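Local coordinates for putative metal binding protein (Coccidioides immitis, PDB 3CVG) that is of uncharacterised function but, as a member of the periplasmic binding protein superfamily, probably binds a metal ion or another small ligand, at residues 75-80 with 249-254. Sequence-based numbering, arbitrary orientation.
Sequences VDVGIT and EMAKEF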
loop_
_atom_site.group_PDB
_atom_site.type_symbol
_atom_site.label_atom_id
_atom_site.label_comp_id
_atom_site.label_asym_id
_atom_site.label_seq_id
_atom_site.Cartn_x
_atom_site.Cartn_y
_atom_site.Cartn_z
ATOM N N VAL A 75 9.074 9.351 -15.354
ATOM C CA VAL A 75 7.680 8.952 -15.513
ATOM C C VAL A 75 6.824 10.206 -15.646
ATOM O O VAL A 75 7.274 11.307 -15.327
ATOM C CB VAL A 75 7.176 8.118 -14.312
ATOM C CG1 VAL A 75 7.990 6.839 -14.197
ATOM C CG2 VAL A 75 7.263 8.938 -13.030
ATOM N N ASP A 76 5.596 10.039 -16.123
ATOM C CA ASP A 76 4.685 11.167 -16.309
ATOM C C ASP A 76 3.757 11.340 -15.112
ATOM O O ASP A 76 3.406 12.461 -14.728
ATOM C CB ASP A 76 3.856 10.951 -17.573
ATOM C CG ASP A 76 4.716 10.715 -18.790
ATOM O OD1 ASP A 76 5.445 11.650 -19.185
ATOM O OD2 ASP A 76 4.670 9.595 -19.340
ATOM N N VAL A 77 3.353 10.218 -14.533
ATOM C CA VAL A 77 2.477 10.232 -13.377
ATOM C C VAL A 77 2.964 9.217 -12.364
ATOM O O VAL A 77 3.817 8.383 -12.666
ATOM C CB VAL A 77 1.022 9.892 -13.764
ATOM C CG1 VAL A 77 0.426 11.023 -14.584
ATOM C CG2 VAL A 77 0.981 8.593 -14.548
ATOM N N GLY A 78 2.428 9.303 -11.153
ATOM C CA GLY A 78 2.819 8.372 -10.120
ATOM C C GLY A 78 1.702 8.175 -9.125
ATOM O O GLY A 78 1.072 9.136 -8.682
ATOM N N ILE A 79 1.433 6.922 -8.793
ATOM C CA ILE A 79 0.410 6.628 -7.808
ATOM C C ILE A 79 1.219 6.446 -6.534
ATOM O O ILE A 79 2.052 5.542 -6.424
ATOM C CB ILE A 79 -0.369 5.351 -8.150
ATOM C CG1 ILE A 79 -1.082 5.531 -9.493
ATOM C CG2 ILE A 79 -1.392 5.056 -7.052
ATOM C CD1 ILE A 79 -1.928 4.348 -9.909
ATOM N N THR A 80 0.983 7.332 -5.579
ATOM C CA THR A 80 1.718 7.308 -4.331
ATOM C C THR A 80 0.854 6.996 -3.114
ATOM O O THR A 80 -0.379 7.028 -3.184
ATOM C CB THR A 80 2.437 8.651 -4.147
ATOM O OG1 THR A 80 1.490 9.721 -4.267
ATOM C CG2 THR A 80 3.492 8.826 -5.226
ATOM N N GLU A 249 -0.294 16.533 -21.841
ATOM C CA GLU A 249 -1.732 16.475 -22.081
ATOM C C GLU A 249 -2.369 15.121 -21.774
ATOM O O GLU A 249 -3.525 15.056 -21.352
ATOM C CB GLU A 249 -2.057 16.873 -23.525
ATOM C CG GLU A 249 -2.735 18.239 -23.656
ATOM C CD GLU A 249 -1.764 19.357 -23.993
ATOM O OE1 GLU A 249 -0.821 19.594 -23.203
ATOM O OE2 GLU A 249 -1.947 20.001 -25.054
HETATM N N MSE A 250 -1.625 14.043 -21.987
HETATM C CA MSE A 250 -2.141 12.708 -21.715
HETATM C C MSE A 250 -2.124 12.381 -20.230
HETATM O O MSE A 250 -2.980 11.641 -19.741
HETATM C CB MSE A 250 -1.343 11.673 -22.495
HETATM C CG MSE A 250 -1.922 11.423 -23.866
HETATM SE SE MSE A 250 -3.152 9.932 -23.871
HETATM C CE MSE A 250 -2.158 8.871 -25.140
ATOM N N ALA A 251 -1.144 12.932 -19.519
ATOM C CA ALA A 251 -1.042 12.726 -18.082
ATOM C C ALA A 251 -2.261 13.399 -17.460
ATOM O O ALA A 251 -2.825 12.917 -16.476
ATOM C CB ALA A 251 0.234 13.359 -17.549
ATOM N N LYS A 252 -2.653 14.521 -18.055
ATOM C CA LYS A 252 -3.804 15.291 -17.606
ATOM C C LYS A 252 -5.065 14.500 -17.950
ATOM O O LYS A 252 -6.043 14.507 -17.202
ATOM C CB LYS A 252 -3.830 16.649 -18.316
ATOM C CG LYS A 252 -4.812 17.654 -17.734
ATOM C CD LYS A 252 -4.376 18.099 -16.346
ATOM C CE LYS A 252 -5.277 19.197 -15.806
ATOM N NZ LYS A 252 -4.851 19.617 -14.442
ATOM N N GLU A 253 -5.026 13.822 -19.093
ATOM C CA GLU A 253 -6.147 13.006 -19.549
ATOM C C GLU A 253 -6.324 11.812 -18.621
ATOM O O GLU A 253 -7.434 11.516 -18.177
ATOM C CB GLU A 253 -5.895 12.498 -20.969
ATOM C CG GLU A 253 -6.001 13.560 -22.041
ATOM C CD GLU A 253 -7.429 14.014 -22.260
ATOM O OE1 GLU A 253 -8.270 13.176 -22.657
ATOM O OE2 GLU A 253 -7.710 15.209 -22.034
ATOM N N PHE A 254 -5.223 11.121 -18.341
ATOM C CA PHE A 254 -5.274 9.963 -17.464
ATOM C C PHE A 254 -5.781 10.377 -16.088
ATOM O O PHE A 254 -6.660 9.728 -15.522
ATOM C CB PHE A 254 -3.892 9.320 -17.324
ATOM C CG PHE A 254 -3.894 8.082 -16.472
ATOM C CD1 PHE A 254 -4.647 6.973 -16.845
ATOM C CD2 PHE A 254 -3.172 8.032 -15.286
ATOM C CE1 PHE A 254 -4.685 5.832 -16.048
ATOM C CE2 PHE A 254 -3.204 6.892 -14.481
ATOM C CZ PHE A 254 -3.963 5.790 -14.866
#
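Val77 reaches from the start of strand 77-80 onto helix 248-259 and divides its two methyl groups between two residues one helical turn apart. CG1 takes the closer partner, lying 3.8 Å from CB of Ala251. CG2 turns to the aromatic ring instead, 4.3 Å from CD2 of Phe254, and meets the ring plane at a slant. The division follows from the valine torsion (chi1 -69°): CG1 stands anti to the carbonyl carbon, while CG2 sits between that carbon and the backbone N. With only a methyl on Ala251 between them, CA of Ala251 lies 6.2 Å from CA of Asp76, consistent with close packing of the helix against the strand end.

The tight point of this buried apolar patch is the meeting of Val77 CG1 with Ala251 CB; Phe254 and Asp76 both touch at longer range. At the end by the loop, CB and the carbonyl O of Asp76 are each 4.3 Å from CB of Ala251. Its carboxylate is engaged elsewhere, OD1 in a salt bridge with Arg23 of strand 20-26 and OD2 in a weak hydrogen bond with Asn247, just ahead of the helix. No hydrogen bond joins 75-80 to 249-254, so they meet by packing alone. The helix has its loose side at Glu249 and Lys252, both solvent-exposed; the CB of Lys252 points away from the strand, and its NZ is hydrogen-bonded to Tyr100 OH.

Outside the two segments, Phe42 of helix 34-47 packs edge-to-face with Phe254, and Leu22 of strand 20-26 also touches that residue. Strand 77-80 runs parallel to 20-26 and antiparallel to 234-241, with helix 248-259 laid against it through Ala251 and Phe254: the helix-on-sheet layering of an alpha/beta lobe in the periplasmic binding protein fold.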